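Local coordinates for protein glycerate dehydrogenase (Bacillus sp. 5mfcol3.1, PDB 6P2I) that reduces acyclic imino acids with NADPH as an asymmetric imine reductase, probably built on the fold of the D-2-hydroxyacid dehydrogenases, at residues Glu35-Ala38 against Ile39-Ser43; Ser98-Ala101 against Val102-Val106; Leu255-Tyr258 against Lys259-Ile263. One frame throughout, in Å; residues are numbered along the deposited sequence.

Contact 1 (Glu35-Ala38 against Ile39-Ser43)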
loop_
_atom_site.group_PDB
_atom_site.type_symbol
_atom_site.label_atom_id
_atom_site.label_comp_id
_atom_site.label_asym_id
_atom_site.label_seq_id
_atom_site.Cartn_x
_atom_site.Cartn_y
_atom_site.Cartn_z
ATOM N N GLU A 35 31.322 -3.804 24.660
ATOM C CA GLU A 35 32.350 -3.041 23.953
ATOM C C GLU A 35 33.698 -3.763 23.947
ATOM O O GLU A 35 34.420 -3.737 22.944
ATOM C CB GLU A 35 32.500 -1.648 24.560
ATOM C CG GLU A 35 33.560 -0.823 23.854
ATOM C CD GLU A 35 33.644 0.594 24.368
ATOM O OE1 GLU A 35 32.603 1.283 24.387
ATOM O OE2 GLU A 35 34.754 1.015 24.755
ATOM N N GLU A 36 34.047 -4.425 25.049
ATOM C CA GLU A 36 35.327 -5.124 25.113
ATOM C C GLU A 36 35.345 -6.349 24.209
ATOM O O GLU A 36 36.366 -6.638 23.572
ATOM C CB GLU A 36 35.638 -5.526 26.550
ATOM C CG GLU A 36 36.984 -6.190 26.709
ATOM C CD GLU A 36 37.377 -6.319 28.164
ATOM O OE1 GLU A 36 38.311 -7.092 28.460
ATOM O OE2 GLU A 36 36.740 -5.652 29.010
ATOM N N GLU A 37 34.240 -7.101 24.168
ATOM C CA GLU A 37 34.139 -8.207 23.220
ATOM C C GLU A 37 34.278 -7.703 21.793
ATOM O O GLU A 37 34.955 -8.327 20.964
ATOM C CB GLU A 37 32.801 -8.941 23.397
ATOM C CG GLU A 37 32.776 -9.939 24.565
ATOM C CD GLU A 37 31.364 -10.420 24.882
ATOM O OE1 GLU A 37 30.421 -9.652 24.630
ATOM O OE2 GLU A 37 31.198 -11.550 25.391
ATOM N N ALA A 38 33.657 -6.561 21.494
ATOM C CA ALA A 38 33.690 -6.031 20.137
ATOM C C ALA A 38 35.116 -5.700 19.721
ATOM O O ALA A 38 35.567 -6.099 18.639
ATOM C CB ALA A 38 32.792 -4.798 20.042
ATOM N N ILE A 39 35.846 -4.982 20.578
ATOM C CA ILE A 39 37.237 -4.654 20.277
ATOM C C ILE A 39 38.057 -5.927 20.113
ATOM O O ILE A 39 38.890 -6.033 19.201
ATOM C CB ILE A 39 37.826 -3.743 21.370
ATOM C CG1 ILE A 39 37.174 -2.358 21.302
ATOM C CG2 ILE A 39 39.330 -3.650 21.219
ATOM C CD1 ILE A 39 37.482 -1.487 22.503
ATOM N N ASN A 40 37.823 -6.920 20.979
ATOM C CA ASN A 40 38.583 -8.161 20.896
ATOM C C ASN A 40 38.275 -8.912 19.606
ATOM O O ASN A 40 39.192 -9.418 18.944
ATOM C CB ASN A 40 38.295 -9.049 22.105
ATOM C CG ASN A 40 39.247 -10.225 22.196
ATOM O OD1 ASN A 40 38.896 -11.355 21.855
ATOM N ND2 ASN A 40 40.471 -9.961 22.644
ATOM N N ARG A 41 36.994 -9.003 19.236
ATOM C CA ARG A 41 36.644 -9.694 18.000
ATOM C C ARG A 41 37.199 -8.955 16.798
ATOM O O ARG A 41 37.714 -9.581 15.864
ATOM C CB ARG A 41 35.128 -9.847 17.883
ATOM C CG ARG A 41 34.546 -10.772 18.933
ATOM C CD ARG A 41 33.044 -10.590 19.083
ATOM N NE ARG A 41 32.558 -11.367 20.223
ATOM C CZ ARG A 41 31.273 -11.562 20.503
ATOM N NH1 ARG A 41 30.319 -11.045 19.718
ATOM N NH2 ARG A 41 30.937 -12.284 21.567
ATOM N N LEU A 42 37.115 -7.621 16.812
ATOM C CA LEU A 42 37.659 -6.845 15.704
ATOM C C LEU A 42 39.174 -6.987 15.611
ATOM O O LEU A 42 39.725 -6.984 14.505
ATOM C CB LEU A 42 37.262 -5.374 15.852
ATOM C CG LEU A 42 35.765 -5.133 15.599
ATOM C CD1 LEU A 42 35.317 -3.794 16.193
ATOM C CD2 LEU A 42 35.414 -5.210 14.110
ATOM N N SER A 43 39.854 -7.121 16.743
ATOM C CA SER A 43 41.309 -7.220 16.744
ATOM C C SER A 43 41.826 -8.634 16.504
ATOM O O SER A 43 43.047 -8.819 16.393
ATOM C CB SER A 43 41.869 -6.700 18.072
ATOM O OG SER A 43 41.505 -5.349 18.283
#
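The guanidinium of Arg41 has the CB of Glu37 over one face, 4.0 Å from Arg41 NE, while the plane of the Glu37 carboxylate is tilted 33° against that of the guanidinium. Both side chains run out from the helix side by side and in the same direction, one turn apart. Their charges meet only loosely: Glu37 OE2 is 3.9 Å from Arg41 NH2, a long salt bridge of charge alone, the oxygen being far off the plane of the guanidinium and receiving no N-H from it. The stronger grip on the arginine comes from elsewhere, since NH1 pairs with Asp31 and also bonds to the carbonyl of Ile6, and Phe29 adds a cation-pi contact. With CG beside the backbone N (chi1 -67°), the Arg41 chain sets out close beside the carbonyl that its own backbone N bonds to, its CG 3.2 Å from Glu37 O. Regular i to i+4 bonds carry the helix beneath, among them Arg41 N to Glu37 O at 2.8 Å. Further along, Ile39 O takes two donors from opposite faces of its plane, Ser43 N and Ser43 OG, each at 2.9 Å. Ala38 and Ile39 pack on Met59 of helix 57-60, and Leu42 on Ile55 and Ile63, so helix 35-43, which connects strands 25-28 and 47-50, lies against the chain leading on to strand 68-71.

Contact 2 (Ser98-Ala101 against Val102-Val106). With NAP (NADP nicotinamide-adenine-dinucleotide phosphate), chain C; EDO (1,2-ethanediol), chain I.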
loop_
_atom_site.group_PDB
_atom_site.type_symbol
_atom_site.label_atom_id
_atom_site.label_comp_id
_atom_site.label_asym_id
_atom_site.label_seq_id
_atom_site.Cartn_x
_atom_site.Cartn_y
_atom_site.Cartn_z
ATOM N N SER A 98 18.395 -3.976 -0.539
ATOM C CA SER A 98 17.039 -3.762 -0.046
ATOM C C SER A 98 16.235 -2.748 -0.852
ATOM O O SER A 98 15.090 -2.480 -0.488
ATOM C CB SER A 98 17.059 -3.306 1.420
ATOM O OG SER A 98 17.419 -1.938 1.509
ATOM N N LYS A 99 16.792 -2.174 -1.916
ATOM C CA LYS A 99 16.162 -0.979 -2.481
ATOM C C LYS A 99 14.752 -1.260 -2.997
ATOM O O LYS A 99 13.866 -0.406 -2.859
ATOM C CB LYS A 99 17.038 -0.345 -3.565
ATOM C CG LYS A 99 17.255 -1.107 -4.866
ATOM C CD LYS A 99 18.222 -0.302 -5.760
ATOM C CE LYS A 99 18.477 -1.011 -7.095
ATOM N NZ LYS A 99 19.204 -0.147 -8.081
ATOM N N GLN A 100 14.510 -2.445 -3.567
ATOM C CA GLN A 100 13.149 -2.746 -4.025
ATOM C C GLN A 100 12.214 -2.981 -2.844
ATOM O O GLN A 100 11.068 -2.507 -2.845
ATOM C CB GLN A 100 13.148 -3.959 -4.959
ATOM C CG GLN A 100 11.762 -4.288 -5.526
ATOM C CD GLN A 100 11.303 -3.262 -6.540
ATOM O OE1 GLN A 100 12.120 -2.638 -7.230
ATOM N NE2 GLN A 100 9.984 -3.081 -6.648
ATOM N N ALA A 101 12.682 -3.721 -1.835
ATOM C CA ALA A 101 11.884 -3.949 -0.632
ATOM C C ALA A 101 11.507 -2.632 0.039
ATOM O O ALA A 101 10.346 -2.422 0.413
ATOM C CB ALA A 101 12.653 -4.847 0.345
ATOM N N VAL A 102 12.470 -1.715 0.181
ATOM C CA VAL A 102 12.177 -0.471 0.886
ATOM C C VAL A 102 11.264 0.410 0.045
ATOM O O VAL A 102 10.328 1.029 0.564
ATOM C CB VAL A 102 13.476 0.265 1.269
ATOM C CG1 VAL A 102 13.158 1.608 1.933
ATOM C CG2 VAL A 102 14.295 -0.611 2.221
ATOM N N ALA A 103 11.525 0.488 -1.263
ATOM C CA ALA A 103 10.659 1.283 -2.127
ATOM C C ALA A 103 9.219 0.782 -2.076
ATOM O O ALA A 103 8.280 1.585 -1.995
ATOM C CB ALA A 103 11.188 1.262 -3.562
ATOM N N GLU A 104 9.020 -0.536 -2.104
ATOM C CA GLU A 104 7.655 -1.043 -1.973
ATOM C C GLU A 104 7.074 -0.714 -0.607
ATOM O O GLU A 104 5.876 -0.425 -0.491
ATOM C CB GLU A 104 7.614 -2.549 -2.235
ATOM C CG GLU A 104 7.844 -2.879 -3.692
ATOM C CD GLU A 104 7.668 -4.347 -4.042
ATOM O OE1 GLU A 104 7.036 -5.093 -3.262
ATOM O OE2 GLU A 104 8.176 -4.749 -5.116
ATOM N N HIS A 105 7.911 -0.718 0.438
ATOM C CA HIS A 105 7.417 -0.375 1.764
ATOM C C HIS A 105 6.954 1.064 1.843
ATOM O O HIS A 105 6.033 1.374 2.610
ATOM C CB HIS A 105 8.511 -0.617 2.808
ATOM C CG HIS A 105 7.991 -0.799 4.190
ATOM N ND1 HIS A 105 7.424 -1.980 4.621
ATOM C CD2 HIS A 105 7.986 0.034 5.259
ATOM C CE1 HIS A 105 7.101 -1.868 5.898
ATOM N NE2 HIS A 105 7.423 -0.653 6.307
ATOM N N VAL A 106 7.590 1.969 1.090
ATOM C CA VAL A 106 7.121 3.349 1.067
ATOM C C VAL A 106 5.656 3.391 0.642
ATOM O O VAL A 106 4.835 4.097 1.244
ATOM C CB VAL A 106 7.989 4.202 0.122
ATOM C CG1 VAL A 106 7.342 5.557 -0.134
ATOM C CG2 VAL A 106 9.407 4.386 0.685
HETATM P PA NAP C . 22.308 6.387 -1.579
HETATM O O1A NAP C . 23.662 6.730 -0.994
HETATM O O2A NAP C . 22.230 5.631 -2.872
HETATM O O5B NAP C . 21.507 7.756 -1.774
HETATM C C5B NAP C . 21.552 8.786 -0.792
HETATM C C4B NAP C . 20.872 10.012 -1.392
HETATM O O4B NAP C . 20.828 11.018 -0.377
HETATM C C3B NAP C . 21.664 10.604 -2.560
HETATM O O3B NAP C . 20.750 11.254 -3.467
HETATM C C2B NAP C . 22.510 11.669 -1.906
HETATM O O2B NAP C . 22.885 12.707 -2.799
HETATM C C1B NAP C . 21.508 12.172 -0.884
HETATM N N9A NAP C . 22.172 12.942 0.180
HETATM C C8A NAP C . 23.234 12.561 0.918
HETATM N N7A NAP C . 23.580 13.545 1.784
HETATM C C5A NAP C . 22.735 14.571 1.574
HETATM C C6A NAP C . 22.538 15.918 2.144
HETATM N N6A NAP C . 23.345 16.373 3.132
HETATM N N1A NAP C . 21.530 16.664 1.646
HETATM C C2A NAP C . 20.715 16.224 0.662
HETATM N N3A NAP C . 20.826 15.010 0.089
HETATM C C4A NAP C . 21.810 14.167 0.512
HETATM O O3 NAP C . 21.499 5.677 -0.376
HETATM P PN NAP C . 20.290 4.623 -0.495
HETATM O O1N NAP C . 20.817 3.272 -0.910
HETATM O O2N NAP C . 19.166 5.228 -1.305
HETATM O O5D NAP C . 19.866 4.514 1.050
HETATM C C5D NAP C . 19.414 5.675 1.756
HETATM C C4D NAP C . 19.175 5.346 3.224
HETATM O O4D NAP C . 18.101 4.416 3.326
HETATM C C3D NAP C . 20.328 4.627 3.909
HETATM O O3D NAP C . 21.358 5.525 4.347
HETATM C C2D NAP C . 19.625 3.919 5.058
HETATM O O2D NAP C . 19.719 4.721 6.242
HETATM C C1D NAP C . 18.170 3.788 4.600
HETATM N N1N NAP C . 17.785 2.374 4.502
HETATM C C2N NAP C . 16.722 1.931 5.196
HETATM C C3N NAP C . 16.336 0.594 5.143
HETATM C C7N NAP C . 15.158 0.110 5.951
HETATM O O7N NAP C . 15.021 -1.089 6.148
HETATM N N7N NAP C . 14.308 0.992 6.497
HETATM C C4N NAP C . 17.076 -0.290 4.353
HETATM C C5N NAP C . 18.182 0.189 3.648
HETATM C C6N NAP C . 18.509 1.538 3.739
HETATM P P2B NAP C . 24.193 12.636 -3.743
HETATM O O1X NAP C . 25.355 12.334 -2.812
HETATM O O2X NAP C . 23.930 11.510 -4.705
HETATM O O3X NAP C . 24.211 13.987 -4.408
HETATM C C1 EDO I . 10.593 -0.436 -9.389
HETATM O O1 EDO I . 11.709 -1.342 -9.470
HETATM C C2 EDO I . 9.358 -1.079 -10.010
HETATM O O2 EDO I . 8.846 -2.108 -9.151
#
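The nicotinamide end of the NADP pocket is where helix 99-114 begins, and Ser98 and Val102 both belong to that pocket. Ser98 OG lies 3.1 Å from C5N of the cofactor, and Val102 CG2 comes within 3.5 Å of C4N, the carbon that carries the hydride in NADPH. The two side chains also touch each other, Ser98 OG to Val102 CG2 at 3.5 Å. With CG2 beside the backbone N and CG1 anti to it (chi1 177°), Val102 puts a single methyl against both the serine and the ring. Underneath, Val102 N bonds to Ser98 O at 2.8 Å, closing the first turn.

Another side of the helix is polar. Gln100 bends at chi2 (71°), which brings its amide back to the carboxylate of Glu104: NE2 gives an almost straight bond of 2.9 Å to OE2. The acceptor lies in the amide plane and uses its anti lone pair, although the two flat groups are turned 77° apart. The same amide grips a 1,2-ethanediol, probably from the crystallisation liquor, with OE1 accepting from its O1 at 2.6 Å and NE2 donating to its O2. Glu104 is held further by the backbone amides of Ile140 and Arg141 of the second subunit, so this buried carboxylate is well supplied with donors.

Lys99, Gln100 and Ala103 pack on Thr156, and Val102 on Ile153, both in helix 152-163. Helix 99-114, which follows strand 90-92, thus lies between that Rossmann helix, the cofactor and the second subunit.

Contact 3 (Leu255-Tyr258 against Lys259-Ile263)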
loop_
_atom_site.group_PDB
_atom_site.type_symbol
_atom_site.label_atom_id
_atom_site.label_comp_id
_atom_site.label_asym_id
_atom_site.label_seq_id
_atom_site.Cartn_x
_atom_site.Cartn_y
_atom_site.Cartn_z
ATOM N N LEU A 255 11.818 5.268 14.779
ATOM C CA LEU A 255 11.673 6.394 15.692
ATOM C C LEU A 255 12.974 6.525 16.465
ATOM O O LEU A 255 13.732 5.560 16.585
ATOM C CB LEU A 255 10.518 6.212 16.685
ATOM C CG LEU A 255 9.115 5.957 16.143
ATOM C CD1 LEU A 255 8.223 5.691 17.332
ATOM C CD2 LEU A 255 8.626 7.148 15.365
ATOM N N THR A 256 13.230 7.721 17.014
ATOM C CA THR A 256 14.471 7.883 17.780
ATOM C C THR A 256 14.469 7.022 19.040
ATOM O O THR A 256 15.536 6.628 19.526
ATOM C CB THR A 256 14.713 9.353 18.142
ATOM O OG1 THR A 256 13.726 9.799 19.081
ATOM C CG2 THR A 256 14.677 10.231 16.903
ATOM N N TYR A 257 13.289 6.733 19.583
ATOM C CA TYR A 257 13.102 5.770 20.659
ATOM C C TYR A 257 11.645 5.340 20.635
ATOM O O TYR A 257 10.801 6.002 20.029
ATOM C CB TYR A 257 13.486 6.353 22.029
ATOM C CG TYR A 257 12.560 7.444 22.523
ATOM C CD1 TYR A 257 12.675 8.744 22.051
ATOM C CD2 TYR A 257 11.572 7.173 23.464
ATOM C CE1 TYR A 257 11.830 9.747 22.499
ATOM C CE2 TYR A 257 10.728 8.169 23.925
ATOM C CZ TYR A 257 10.859 9.452 23.435
ATOM O OH TYR A 257 10.021 10.444 23.886
ATOM N N TYR A 258 11.349 4.221 21.301
ATOM C CA TYR A 258 10.011 3.647 21.250
ATOM C C TYR A 258 9.298 3.681 22.598
ATOM O O TYR A 258 8.198 4.228 22.684
ATOM C CB TYR A 258 10.071 2.215 20.703
ATOM C CG TYR A 258 10.256 2.203 19.209
ATOM C CD1 TYR A 258 11.513 2.398 18.653
ATOM C CD2 TYR A 258 9.171 2.022 18.352
ATOM C CE1 TYR A 258 11.698 2.409 17.295
ATOM C CE2 TYR A 258 9.342 2.033 16.979
ATOM C CZ TYR A 258 10.609 2.223 16.457
ATOM O OH TYR A 258 10.795 2.236 15.096
ATOM N N LYS A 259 9.887 3.118 23.651
ATOM C CA LYS A 259 9.192 3.076 24.936
ATOM C C LYS A 259 8.806 4.480 25.387
ATOM O O LYS A 259 9.651 5.376 25.459
ATOM C CB LYS A 259 10.055 2.395 26.003
ATOM C CG LYS A 259 9.366 2.321 27.363
ATOM C CD LYS A 259 10.050 1.358 28.318
ATOM C CE LYS A 259 9.330 1.311 29.661
ATOM N NZ LYS A 259 7.920 0.856 29.521
ATOM N N ASP A 260 7.513 4.674 25.650
ATOM C CA ASP A 260 6.938 5.921 26.154
ATOM C C ASP A 260 7.053 7.079 25.165
ATOM O O ASP A 260 6.830 8.235 25.550
ATOM C CB ASP A 260 7.555 6.329 27.499
ATOM C CG ASP A 260 7.218 5.360 28.615
ATOM O OD1 ASP A 260 6.140 4.729 28.548
ATOM O OD2 ASP A 260 8.031 5.227 29.557
ATOM N N ASN A 261 7.380 6.809 23.908
ATOM C CA ASN A 261 7.407 7.865 22.903
ATOM C C ASN A 261 5.978 8.310 22.619
ATOM O O ASN A 261 5.142 7.474 22.252
ATOM C CB ASN A 261 8.086 7.388 21.623
ATOM C CG ASN A 261 8.393 8.527 20.656
ATOM O OD1 ASN A 261 7.572 9.423 20.440
ATOM N ND2 ASN A 261 9.574 8.483 20.052
ATOM N N PRO A 262 5.654 9.594 22.786
ATOM C CA PRO A 262 4.265 10.042 22.585
ATOM C C PRO A 262 3.720 9.762 21.194
ATOM O O PRO A 262 2.494 9.686 21.030
ATOM C CB PRO A 262 4.340 11.550 22.862
ATOM C CG PRO A 262 5.563 11.721 23.714
ATOM C CD PRO A 262 6.533 10.687 23.238
ATOM N N ILE A 263 4.582 9.611 20.187
ATOM C CA ILE A 263 4.092 9.301 18.844
ATOM C C ILE A 263 3.330 7.980 18.835
ATOM O O ILE A 263 2.397 7.798 18.038
ATOM C CB ILE A 263 5.270 9.303 17.852
ATOM C CG1 ILE A 263 5.794 10.730 17.678
ATOM C CG2 ILE A 263 4.874 8.686 16.506
ATOM C CD1 ILE A 263 6.958 10.843 16.739
HETATM O O HOH W 1 8.845 10.121 26.768
#
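A type II beta turn from Tyr258 to Asn261, with an Asx turn starting from that same asparagine, shapes the loop between strands 249-252 and 269-271. Asn261 N closes the first on Tyr258 O at 3.0 Å, and Asn261 OD1 the second by accepting from Ile263 N, also at 3.0 Å. The other end of that amide turns back: ND2 donates to Tyr257 O at 2.8 Å and is bonded to Glu235 of helix 235-243 as well. ND2 also sits 3.5 Å above the centre of the Tyr257 ring, amide and ring planes 24° apart, with Asn261 CB making a CH-pi contact on the ring. CG of Tyr257 lies between its backbone N and carbonyl carbon (chi1 68°), folding the ring over the asparagine and bringing Lys259 O to its edge. A water joins Tyr257 OH to Asp260 O. Apart from these polar bonds, Leu255 CD2 meets Ile263 CG2 at 4.2 Å. An alanine in place of Asn261 would probably leave Tyr257 O and Ile263 N without their side-chain mates, deprive Glu235 of one donor, and strip the amide from the Tyr257 ring face. One amide therefore spends its donor and acceptor ends on different backbone groups, and the neighbouring Glu235 carboxylate would be expected to polarise its N-H bonds.

The three contacts follow in series along the chain, none nested in or crossing another, and each is local, so none closes a long loop. Contact 1 comes first, within helix 35-43 beside the five-stranded parallel sheet that includes the N-terminal strand. After the last strand of that sheet, 90-92, contact 2 opens helix 99-114 and joins the cofactor pocket to the second subunit. Contact 3 shapes a loop near the end of the seven-stranded sheet, packs on helix 235-243 and also touches the second subunit. Contacts 2 and 3 have nearest atoms about 10 Å apart; the centre of contact 1 lies about 33 Å from that of contact 2 and 30 Å from that of contact 3.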